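2,3-dihydroxybenzoate-AMP ligase (Bacillus subtilis, PDB 1MD9) belongs to the ANL superfamily of AMP-binding enzymes, built from a large N-terminal part and a smaller C-terminal domain. Local coordinates at residues A[96-101]-A[175-180]; A[300-305]-A[325-330]; A[330-335]-A[409-414]. All coordinates share one frame; numbering follows the deposited sequence.

Contact 1: A[96-101]-A[175-180]; sequences FRLGAL and KLPEVK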
loop_
_atom_site.group_PDB
_atom_site.type_symbol
_atom_site.label_atom_id
_atom_site.label_comp_id
_atom_site.label_asym_id
_atom_site.label_seq_id
_atom_site.Cartn_x
_atom_site.Cartn_y
_atom_site.Cartn_z
ATOM N N PHE A 96 -6.912 18.361 6.171
ATOM C CA PHE A 96 -5.524 18.812 6.248
ATOM C C PHE A 96 -5.452 20.331 6.530
ATOM O O PHE A 96 -4.559 20.811 7.253
ATOM C CB PHE A 96 -4.796 18.505 4.924
ATOM C CG PHE A 96 -4.496 17.036 4.692
ATOM C CD1 PHE A 96 -4.063 16.601 3.443
ATOM C CD2 PHE A 96 -4.632 16.095 5.713
ATOM C CE1 PHE A 96 -3.770 15.247 3.209
ATOM C CE2 PHE A 96 -4.340 14.734 5.488
ATOM C CZ PHE A 96 -3.911 14.312 4.235
ATOM N N ARG A 97 -6.380 21.095 5.952
ATOM C CA ARG A 97 -6.386 22.545 6.177
ATOM C C ARG A 97 -7.008 22.874 7.533
ATOM O O ARG A 97 -6.664 23.879 8.162
ATOM C CB ARG A 97 -7.142 23.272 5.049
ATOM C CG ARG A 97 -6.487 23.084 3.676
ATOM C CD ARG A 97 -6.284 24.397 2.925
ATOM N NE ARG A 97 -7.060 24.355 1.697
ATOM C CZ ARG A 97 -6.577 24.581 0.479
ATOM N NH1 ARG A 97 -5.293 24.890 0.285
ATOM N NH2 ARG A 97 -7.389 24.455 -0.556
ATOM N N LEU A 98 -7.920 22.012 7.978
ATOM C CA LEU A 98 -8.589 22.190 9.259
ATOM C C LEU A 98 -7.669 21.744 10.364
ATOM O O LEU A 98 -7.829 22.145 11.509
ATOM C CB LEU A 98 -9.858 21.346 9.328
ATOM C CG LEU A 98 -10.565 21.364 10.685
ATOM C CD1 LEU A 98 -10.717 22.808 11.150
ATOM C CD2 LEU A 98 -11.928 20.676 10.582
ATOM N N GLY A 99 -6.706 20.900 10.011
ATOM C CA GLY A 99 -5.780 20.375 10.996
ATOM C C GLY A 99 -6.290 19.052 11.543
ATOM O O GLY A 99 -5.696 18.467 12.451
ATOM N N ALA A 100 -7.410 18.574 11.010
ATOM C CA ALA A 100 -7.958 17.312 11.481
ATOM C C ALA A 100 -7.067 16.233 10.899
ATOM O O ALA A 100 -6.313 16.488 9.957
ATOM C CB ALA A 100 -9.377 17.147 11.014
ATOM N N LEU A 101 -7.145 15.032 11.453
ATOM C CA LEU A 101 -6.308 13.953 10.991
ATOM C C LEU A 101 -7.081 12.782 10.421
ATOM O O LEU A 101 -7.755 12.045 11.147
ATOM C CB LEU A 101 -5.437 13.467 12.147
ATOM C CG LEU A 101 -3.993 13.964 12.265
ATOM C CD1 LEU A 101 -3.899 15.469 11.988
ATOM C CD2 LEU A 101 -3.481 13.633 13.657
ATOM N N LYS A 175 -11.534 31.479 8.254
ATOM C CA LYS A 175 -10.174 31.537 8.760
ATOM C C LYS A 175 -9.909 30.187 9.427
ATOM O O LYS A 175 -10.640 29.792 10.338
ATOM C CB LYS A 175 -10.061 32.661 9.801
ATOM C CG LYS A 175 -10.945 33.893 9.528
ATOM C CD LYS A 175 -10.683 35.004 10.562
ATOM C CE LYS A 175 -11.423 36.315 10.236
ATOM N NZ LYS A 175 -11.060 37.454 11.162
ATOM N N LEU A 176 -8.885 29.468 8.974
ATOM C CA LEU A 176 -8.573 28.173 9.577
ATOM C C LEU A 176 -7.348 28.230 10.493
ATOM O O LEU A 176 -6.469 29.081 10.314
ATOM C CB LEU A 176 -8.364 27.098 8.501
ATOM C CG LEU A 176 -9.627 26.524 7.838
ATOM C CD1 LEU A 176 -10.739 26.424 8.891
ATOM C CD2 LEU A 176 -10.072 27.401 6.667
ATOM N N PRO A 177 -7.276 27.319 11.492
ATOM C CA PRO A 177 -6.160 27.261 12.445
ATOM C C PRO A 177 -4.822 26.981 11.767
ATOM O O PRO A 177 -4.748 26.218 10.797
ATOM C CB PRO A 177 -6.565 26.125 13.389
ATOM C CG PRO A 177 -8.058 26.097 13.298
ATOM C CD PRO A 177 -8.281 26.290 11.817
ATOM N N GLU A 178 -3.766 27.596 12.287
ATOM C CA GLU A 178 -2.433 27.400 11.736
ATOM C C GLU A 178 -1.979 25.961 11.875
ATOM O O GLU A 178 -1.851 25.448 12.981
ATOM C CB GLU A 178 -1.396 28.294 12.435
ATOM C CG GLU A 178 0.043 27.799 12.207
ATOM C CD GLU A 178 1.108 28.642 12.895
ATOM O OE1 GLU A 178 0.965 28.943 14.103
ATOM O OE2 GLU A 178 2.104 28.990 12.223
ATOM N N VAL A 179 -1.737 25.309 10.748
ATOM C CA VAL A 179 -1.252 23.945 10.769
ATOM C C VAL A 179 0.250 24.045 10.577
ATOM O O VAL A 179 0.713 24.677 9.632
ATOM C CB VAL A 179 -1.827 23.119 9.617
ATOM C CG1 VAL A 179 -1.033 21.825 9.472
ATOM C CG2 VAL A 179 -3.296 22.826 9.862
ATOM N N LYS A 180 1.015 23.432 11.468
ATOM C CA LYS A 180 2.458 23.471 11.349
ATOM C C LYS A 180 2.975 22.372 10.433
ATOM O O LYS A 180 2.520 21.229 10.480
ATOM C CB LYS A 180 3.099 23.354 12.730
ATOM C CG LYS A 180 2.996 24.647 13.531
ATOM C CD LYS A 180 3.131 24.417 15.036
ATOM C CE LYS A 180 2.781 25.692 15.806
ATOM N NZ LYS A 180 2.656 25.435 17.267
#
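Val179 holds CG1 opposite its backbone N (chi1 166°), which leaves CG2 beside that nitrogen and turned onto the last turn of helix 87-98. This methyl lies 3.5 Å from Phe96 O and also meets Gly99 CA at 3.7 Å. Gly99 is where the chain leaves the helix, with a positive phi of 93°, and the lack of a side chain there lets the valine come up against the backbone itself. Earlier in the loop, Leu176 CB rests 3.7 Å from Arg97 O. Leu98 sets out away from the loop, yet its CD1 still meets Leu176 CD1, 4.3 Å away. The same Leu98 CD1 also meets Pro177 CD at 4.3 Å. No hydrogen bond links the two segments; aliphatic carbons of Leu176, Pro177 and Val179 lie against helix-end carbonyls, Gly99 CA and Leu98. Arg97 turns its guanidinium elsewhere, into salt bridges with Asp57 and Asp61. Helix 53-70 also borders the contact, with Phe67 against Leu98 and Gln68 against Leu176 and Pro177, while Phe96 packs on Phe186 of strand 184-189, the strand that the loop carrying 175-180 leads into.

Contact 2: A[300-305]-A[325-330]; sequences LQVLQV and TLQQVF. With AMP (adenosine monophosphate), chain B; DBH (2,3-dihydroxy-benzoic acid), chain C.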
loop_
_atom_site.group_PDB
_atom_site.type_symbol
_atom_site.label_atom_id
_atom_site.label_comp_id
_atom_site.label_asym_id
_atom_site.label_seq_id
_atom_site.Cartn_x
_atom_site.Cartn_y
_atom_site.Cartn_z
ATOM N N LEU A 300 0.469 3.320 -21.858
ATOM C CA LEU A 300 1.216 2.890 -20.680
ATOM C C LEU A 300 2.716 3.044 -20.890
ATOM O O LEU A 300 3.225 2.815 -21.980
ATOM C CB LEU A 300 0.902 1.417 -20.369
ATOM C CG LEU A 300 0.726 0.984 -18.911
ATOM C CD1 LEU A 300 -0.544 1.579 -18.373
ATOM C CD2 LEU A 300 0.644 -0.520 -18.808
ATOM N N GLN A 301 3.414 3.433 -19.829
ATOM C CA GLN A 301 4.859 3.600 -19.871
ATOM C C GLN A 301 5.500 2.866 -18.701
ATOM O O GLN A 301 6.396 2.042 -18.896
ATOM C CB GLN A 301 5.231 5.086 -19.838
ATOM C CG GLN A 301 5.176 5.760 -21.205
ATOM C CD GLN A 301 5.469 7.246 -21.132
ATOM O OE1 GLN A 301 6.360 7.676 -20.391
ATOM N NE2 GLN A 301 4.726 8.039 -21.908
ATOM N N VAL A 302 5.039 3.150 -17.487
ATOM C CA VAL A 302 5.590 2.483 -16.306
ATOM C C VAL A 302 4.516 1.684 -15.587
ATOM O O VAL A 302 3.419 2.192 -15.337
ATOM C CB VAL A 302 6.190 3.503 -15.332
ATOM C CG1 VAL A 302 6.645 2.818 -14.058
ATOM C CG2 VAL A 302 7.341 4.196 -15.992
ATOM N N LEU A 303 4.835 0.436 -15.257
ATOM C CA LEU A 303 3.885 -0.442 -14.577
ATOM C C LEU A 303 4.428 -0.939 -13.256
ATOM O O LEU A 303 5.142 -1.944 -13.215
ATOM C CB LEU A 303 3.565 -1.659 -15.443
ATOM C CG LEU A 303 2.595 -2.633 -14.775
ATOM C CD1 LEU A 303 1.214 -1.990 -14.699
ATOM C CD2 LEU A 303 2.553 -3.943 -15.568
ATOM N N GLN A 304 4.073 -0.247 -12.180
ATOM C CA GLN A 304 4.532 -0.606 -10.844
ATOM C C GLN A 304 3.900 -1.915 -10.357
ATOM O O GLN A 304 2.722 -2.197 -10.647
ATOM C CB GLN A 304 4.190 0.511 -9.848
ATOM C CG GLN A 304 4.719 1.911 -10.201
ATOM C CD GLN A 304 4.458 2.920 -9.088
ATOM O OE1 GLN A 304 3.302 3.225 -8.766
ATOM N NE2 GLN A 304 5.533 3.434 -8.484
ATOM N N VAL A 305 4.694 -2.701 -9.620
ATOM C CA VAL A 305 4.261 -3.978 -9.042
ATOM C C VAL A 305 4.930 -4.210 -7.684
ATOM O O VAL A 305 6.097 -4.592 -7.615
ATOM C CB VAL A 305 4.619 -5.158 -9.954
ATOM C CG1 VAL A 305 3.861 -6.413 -9.504
ATOM C CG2 VAL A 305 4.303 -4.808 -11.396
ATOM N N THR A 325 8.088 -0.347 -19.142
ATOM C CA THR A 325 9.100 -0.512 -18.104
ATOM C C THR A 325 8.563 -0.914 -16.736
ATOM O O THR A 325 7.932 -0.107 -16.033
ATOM C CB THR A 325 9.901 0.783 -17.900
ATOM O OG1 THR A 325 10.614 1.104 -19.105
ATOM C CG2 THR A 325 10.877 0.623 -16.736
ATOM N N LEU A 326 8.830 -2.156 -16.358
ATOM C CA LEU A 326 8.410 -2.650 -15.064
ATOM C C LEU A 326 9.162 -1.891 -13.965
ATOM O O LEU A 326 10.299 -1.453 -14.158
ATOM C CB LEU A 326 8.718 -4.145 -14.954
ATOM C CG LEU A 326 8.766 -4.713 -13.527
ATOM C CD1 LEU A 326 7.397 -4.578 -12.862
ATOM C CD2 LEU A 326 9.196 -6.175 -13.574
ATOM N N GLN A 327 8.519 -1.700 -12.819
ATOM C CA GLN A 327 9.196 -1.048 -11.711
ATOM C C GLN A 327 8.873 -1.775 -10.416
ATOM O O GLN A 327 7.745 -1.684 -9.915
ATOM C CB GLN A 327 8.805 0.424 -11.547
ATOM C CG GLN A 327 9.474 0.993 -10.289
ATOM C CD GLN A 327 9.276 2.480 -10.062
ATOM O OE1 GLN A 327 8.156 2.961 -9.863
ATOM N NE2 GLN A 327 10.378 3.218 -10.071
ATOM N N GLN A 328 9.848 -2.510 -9.883
ATOM C CA GLN A 328 9.650 -3.215 -8.632
ATOM C C GLN A 328 9.545 -2.100 -7.609
ATOM O O GLN A 328 10.185 -1.060 -7.751
ATOM C CB GLN A 328 10.856 -4.079 -8.296
ATOM C CG GLN A 328 11.176 -5.145 -9.327
ATOM C CD GLN A 328 10.565 -6.492 -8.994
ATOM O OE1 GLN A 328 10.855 -7.495 -9.658
ATOM N NE2 GLN A 328 9.716 -6.526 -7.961
ATOM N N VAL A 329 8.724 -2.298 -6.591
ATOM C CA VAL A 329 8.568 -1.299 -5.558
ATOM C C VAL A 329 8.311 -2.090 -4.288
ATOM O O VAL A 329 7.294 -2.783 -4.181
ATOM C CB VAL A 329 7.354 -0.358 -5.842
ATOM C CG1 VAL A 329 7.163 0.595 -4.670
ATOM C CG2 VAL A 329 7.567 0.434 -7.148
ATOM N N PHE A 330 9.242 -2.000 -3.341
ATOM C CA PHE A 330 9.138 -2.704 -2.069
ATOM C C PHE A 330 9.200 -1.660 -0.957
ATOM O O PHE A 330 10.284 -1.283 -0.500
ATOM C CB PHE A 330 10.278 -3.743 -1.981
ATOM C CG PHE A 330 10.764 -4.042 -0.576
ATOM C CD1 PHE A 330 9.875 -4.385 0.445
ATOM C CD2 PHE A 330 12.127 -4.009 -0.285
ATOM C CE1 PHE A 330 10.342 -4.687 1.740
ATOM C CE2 PHE A 330 12.602 -4.309 1.000
ATOM C CZ PHE A 330 11.704 -4.649 2.014
HETATM P P AMP B . 2.403 -4.830 5.127
HETATM O O1P AMP B . 2.120 -5.628 3.867
HETATM O O2P AMP B . 1.212 -4.051 5.593
HETATM O O3P AMP B . 2.948 -5.655 6.271
HETATM O "O5'" AMP B . 3.423 -3.548 4.850
HETATM C "C5'" AMP B . 4.810 -3.571 4.352
HETATM C "C4'" AMP B . 5.252 -4.991 4.042
HETATM O "O4'" AMP B . 4.744 -5.606 2.882
HETATM C "C3'" AMP B . 6.775 -5.193 3.893
HETATM O "O3'" AMP B . 7.484 -5.149 5.141
HETATM C "C2'" AMP B . 6.895 -6.549 3.244
HETATM O "O2'" AMP B . 6.903 -7.601 4.252
HETATM C "C1'" AMP B . 5.687 -6.556 2.344
HETATM N N9 AMP B . 6.253 -6.093 0.824
HETATM C C8 AMP B . 5.881 -4.946 0.197
HETATM N N7 AMP B . 6.462 -4.838 -1.014
HETATM C C5 AMP B . 7.194 -5.935 -1.114
HETATM C C6 AMP B . 7.976 -6.290 -2.212
HETATM N N6 AMP B . 8.054 -5.525 -3.296
HETATM N N1 AMP B . 8.667 -7.493 -2.112
HETATM C C2 AMP B . 8.594 -8.294 -1.009
HETATM N N3 AMP B . 7.823 -7.941 0.051
HETATM C C4 AMP B . 7.110 -6.760 0.018
HETATM O O17 DBH C . 3.448 -3.105 1.631
HETATM C C21 DBH C . 3.163 -1.734 1.340
HETATM O O9 DBH C . 2.386 -1.152 2.072
HETATM C C18 DBH C . 3.764 -0.958 0.170
HETATM C C15 DBH C . 4.096 -1.617 -1.044
HETATM C C12 DBH C . 4.659 -0.893 -2.135
HETATM C C3 DBH C . 4.013 0.439 0.277
HETATM O O3 DBH C . 3.706 1.137 1.465
HETATM C C6 DBH C . 4.569 1.158 -0.818
HETATM C C9 DBH C . 4.889 0.496 -2.004
HETATM O O6 DBH C . 4.812 2.535 -0.720
#
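Strands 302-306 and 325-332 form a buried parallel pairing of neighbours within the large mixed sheet of the N-terminal part, joined in sequence by a connection with short helices 312-315 and 318-321. Val302 sits opposite Thr325, Leu303 opposite Leu326, Gln304 opposite Gln327 and Val305 opposite Gln328. Leu303 N donates to Thr325 O and Val305 N to Gln327 O, both at 3.2 Å; the bond from Gln327 N to Leu303 O is weak. On the face shared by Gln304 and Gln327, the side chains run side by side in the same direction. Gln304 NE2 reaches Gln327 OE1 at 3.0 Å in a fairly straight bond (162° at the hydrogen), though the amide planes are turned 41° apart. Gln304 NE2 also gives a hydrogen bond to Ser240 O, and Gln327 NE2 one to Thr340 O, so both side-chain nitrogens have partners. On the other face, Leu326 CD1 meets Val305 CG2, the side chains crossing at about a right angle. Val329 O accepts a hydrogen bond from AMP N6 (3.0 Å), and Val329 CG1 touches the 2,3-dihydroxy-benzoic acid ring at C9 (3.5 Å). Strand 275-278 flanks 302-306, antiparallel strand 335-339 flanks 325-332, and Ala315 of helix 312-315 packs on Leu326 and Gln328.

Contact 3: A[330-335]-A[409-414]; sequences FGMAEG and YRTGDI. With AMP (adenosine monophosphate), chain B; DBH (2,3-dihydroxy-benzoic acid), chain C.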
loop_
_atom_site.group_PDB
_atom_site.type_symbol
_atom_site.label_atom_id
_atom_site.label_comp_id
_atom_site.label_asym_id
_atom_site.label_seq_id
_atom_site.Cartn_x
_atom_site.Cartn_y
_atom_site.Cartn_z
ATOM N N PHE A 330 9.242 -2.000 -3.341
ATOM C CA PHE A 330 9.138 -2.704 -2.069
ATOM C C PHE A 330 9.200 -1.660 -0.957
ATOM O O PHE A 330 10.284 -1.283 -0.500
ATOM C CB PHE A 330 10.278 -3.743 -1.981
ATOM C CG PHE A 330 10.764 -4.042 -0.576
ATOM C CD1 PHE A 330 9.875 -4.385 0.445
ATOM C CD2 PHE A 330 12.127 -4.009 -0.285
ATOM C CE1 PHE A 330 10.342 -4.687 1.740
ATOM C CE2 PHE A 330 12.602 -4.309 1.000
ATOM C CZ PHE A 330 11.704 -4.649 2.014
ATOM N N GLY A 331 8.022 -1.185 -0.549
ATOM C CA GLY A 331 7.921 -0.177 0.495
ATOM C C GLY A 331 7.096 -0.638 1.689
ATOM O O GLY A 331 6.907 -1.839 1.877
HETATM N N MSE A 332 6.597 0.313 2.485
HETATM C CA MSE A 332 5.803 0.021 3.685
HETATM C C MSE A 332 5.228 1.318 4.273
HETATM O O MSE A 332 5.806 2.394 4.108
HETATM C CB MSE A 332 6.691 -0.656 4.723
HETATM C CG MSE A 332 7.953 0.146 5.053
HETATM SE SE MSE A 332 9.424 -0.924 5.796
HETATM C CE MSE A 332 9.928 -1.823 4.163
ATOM N N ALA A 333 4.106 1.221 4.980
ATOM C CA ALA A 333 3.485 2.411 5.550
ATOM C C ALA A 333 4.332 3.012 6.654
ATOM O O ALA A 333 4.170 4.191 6.999
ATOM C CB ALA A 333 2.096 2.084 6.088
ATOM N N GLU A 334 5.222 2.207 7.224
ATOM C CA GLU A 334 6.070 2.707 8.293
ATOM C C GLU A 334 7.099 3.676 7.738
ATOM O O GLU A 334 7.715 4.419 8.492
ATOM C CB GLU A 334 6.787 1.569 9.021
ATOM C CG GLU A 334 5.940 0.847 10.048
ATOM C CD GLU A 334 4.964 -0.151 9.439
ATOM O OE1 GLU A 334 4.862 -0.235 8.192
ATOM O OE2 GLU A 334 4.290 -0.857 10.219
ATOM N N GLY A 335 7.290 3.675 6.420
ATOM C CA GLY A 335 8.269 4.582 5.846
ATOM C C GLY A 335 9.018 4.079 4.631
ATOM O O GLY A 335 8.439 3.961 3.563
ATOM N N TYR A 409 13.875 0.762 12.764
ATOM C CA TYR A 409 12.630 -0.005 12.697
ATOM C C TYR A 409 12.838 -1.345 11.986
ATOM O O TYR A 409 13.215 -1.370 10.816
ATOM C CB TYR A 409 11.553 0.788 11.950
ATOM C CG TYR A 409 10.315 -0.020 11.593
ATOM C CD1 TYR A 409 9.415 -0.442 12.578
ATOM C CD2 TYR A 409 10.024 -0.329 10.264
ATOM C CE1 TYR A 409 8.252 -1.142 12.246
ATOM C CE2 TYR A 409 8.866 -1.026 9.919
ATOM C CZ TYR A 409 7.983 -1.423 10.917
ATOM O OH TYR A 409 6.811 -2.056 10.566
ATOM N N ARG A 410 12.597 -2.452 12.690
ATOM C CA ARG A 410 12.745 -3.781 12.088
ATOM C C ARG A 410 11.490 -4.106 11.266
ATOM O O ARG A 410 10.389 -4.230 11.806
ATOM C CB ARG A 410 12.974 -4.852 13.163
ATOM C CG ARG A 410 12.048 -4.774 14.351
ATOM C CD ARG A 410 12.843 -4.545 15.631
ATOM N NE ARG A 410 13.878 -5.556 15.826
ATOM C CZ ARG A 410 14.737 -5.559 16.841
ATOM N NH1 ARG A 410 14.681 -4.599 17.756
ATOM N NH2 ARG A 410 15.643 -6.525 16.945
ATOM N N THR A 411 11.674 -4.248 9.956
ATOM C CA THR A 411 10.572 -4.502 9.043
ATOM C C THR A 411 10.094 -5.935 8.947
ATOM O O THR A 411 9.226 -6.247 8.128
ATOM C CB THR A 411 10.944 -4.047 7.642
ATOM O OG1 THR A 411 12.056 -4.819 7.181
ATOM C CG2 THR A 411 11.333 -2.599 7.665
ATOM N N GLY A 412 10.654 -6.814 9.767
ATOM C CA GLY A 412 10.240 -8.204 9.712
ATOM C C GLY A 412 10.541 -8.916 8.401
ATOM O O GLY A 412 10.329 -10.124 8.303
ATOM N N ASP A 413 11.023 -8.202 7.386
ATOM C CA ASP A 413 11.322 -8.870 6.129
ATOM C C ASP A 413 12.742 -9.436 6.171
ATOM O O ASP A 413 13.611 -8.929 6.882
ATOM C CB ASP A 413 11.205 -7.921 4.929
ATOM C CG ASP A 413 9.982 -7.023 4.991
ATOM O OD1 ASP A 413 10.085 -5.947 5.620
ATOM O OD2 ASP A 413 8.923 -7.377 4.411
ATOM N N ILE A 414 12.969 -10.499 5.415
ATOM C CA ILE A 414 14.279 -11.101 5.354
ATOM C C ILE A 414 14.800 -10.835 3.955
ATOM O O ILE A 414 14.163 -11.203 2.956
ATOM C CB ILE A 414 14.204 -12.595 5.638
ATOM C CG1 ILE A 414 13.999 -12.795 7.144
ATOM C CG2 ILE A 414 15.458 -13.292 5.125
ATOM C CD1 ILE A 414 13.848 -14.223 7.566
HETATM P P AMP B . 2.403 -4.830 5.127
HETATM O O1P AMP B . 2.120 -5.628 3.867
HETATM O O2P AMP B . 1.212 -4.051 5.593
HETATM O O3P AMP B . 2.948 -5.655 6.271
HETATM O "O5'" AMP B . 3.423 -3.548 4.850
HETATM C "C5'" AMP B . 4.810 -3.571 4.352
HETATM C "C4'" AMP B . 5.252 -4.991 4.042
HETATM O "O4'" AMP B . 4.744 -5.606 2.882
HETATM C "C3'" AMP B . 6.775 -5.193 3.893
HETATM O "O3'" AMP B . 7.484 -5.149 5.141
HETATM C "C2'" AMP B . 6.895 -6.549 3.244
HETATM O "O2'" AMP B . 6.903 -7.601 4.252
HETATM C "C1'" AMP B . 5.687 -6.556 2.344
HETATM N N9 AMP B . 6.253 -6.093 0.824
HETATM C C8 AMP B . 5.881 -4.946 0.197
HETATM N N7 AMP B . 6.462 -4.838 -1.014
HETATM C C5 AMP B . 7.194 -5.935 -1.114
HETATM C C6 AMP B . 7.976 -6.290 -2.212
HETATM N N6 AMP B . 8.054 -5.525 -3.296
HETATM N N1 AMP B . 8.667 -7.493 -2.112
HETATM C C2 AMP B . 8.594 -8.294 -1.009
HETATM N N3 AMP B . 7.823 -7.941 0.051
HETATM C C4 AMP B . 7.110 -6.760 0.018
HETATM O O17 DBH C . 3.448 -3.105 1.631
HETATM C C21 DBH C . 3.163 -1.734 1.340
HETATM O O9 DBH C . 2.386 -1.152 2.072
HETATM C C18 DBH C . 3.764 -0.958 0.170
HETATM C C15 DBH C . 4.096 -1.617 -1.044
HETATM C C12 DBH C . 4.659 -0.893 -2.135
HETATM C C3 DBH C . 4.013 0.439 0.277
HETATM O O3 DBH C . 3.706 1.137 1.465
HETATM C C6 DBH C . 4.569 1.158 -0.818
HETATM C C9 DBH C . 4.889 0.496 -2.004
HETATM O O6 DBH C . 4.812 2.535 -0.720
#
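The odd feature is a selenomethionine, Met332, whose SE reaches Thr411 CG2 and the edge of the Tyr409 ring, while the strand axes stay 10.2 Å apart. The two side chains of Met332 and Thr411 cross at about a right angle. Against Tyr409 the arrangement is a Met-aromatic contact at the ring edge, with Met332 SE 5.5 Å from the centroid of the Tyr409 ring and 88° off the ring normal. Met332 reaches this place with CG lodged between backbone N and carbonyl carbon (chi1 55°) and a bend at chi3. Within the type I turn from Met332 to Gly335, Glu334 crosses Tyr409 obliquely at its phenol end; the fine geometry there is doubtful at this resolution. Glu334 OE2 and Tyr409 OH each hydrogen-bond to Tyr392 OH, which ties the two together through a third residue. At the other end, the Asp413 carboxylate lies at the edge of the Phe330 ring, where Phe330 CE1 lies 4.0 Å from Asp413 CG. AMP O3' is 2.8 Å from Asp413 OD1, but the position of OD2 is doubtful and the acceptor is not settled. The ribose hydroxyls lie between Asp413 and the strand carrying Phe330 and the thioether-like side chain of Met332, an arrangement consistent with the nucleotide being part of what joins the two sheets.

Contact 1 stands apart: its nearest atoms are about 13 Å from contact 3 and about 18 Å from contact 2, and it is only partly buried, a loop resting on a helix end without hydrogen bonds. Contacts 2 and 3 are both buried and share Phe330 at the seam of strand 325-332. Contact 2 is pairing inside one sheet, dominated by backbone bonds and a glutamine pair; contact 3 reaches from that strand to a separate antiparallel sheet by side chains alone. Both touch AMP and 2,3-dihydroxy-benzoic acid: strand 325-332 carries the carbonyl facing the base, and the facing strand 409-417 brings Asp413 to the ribose.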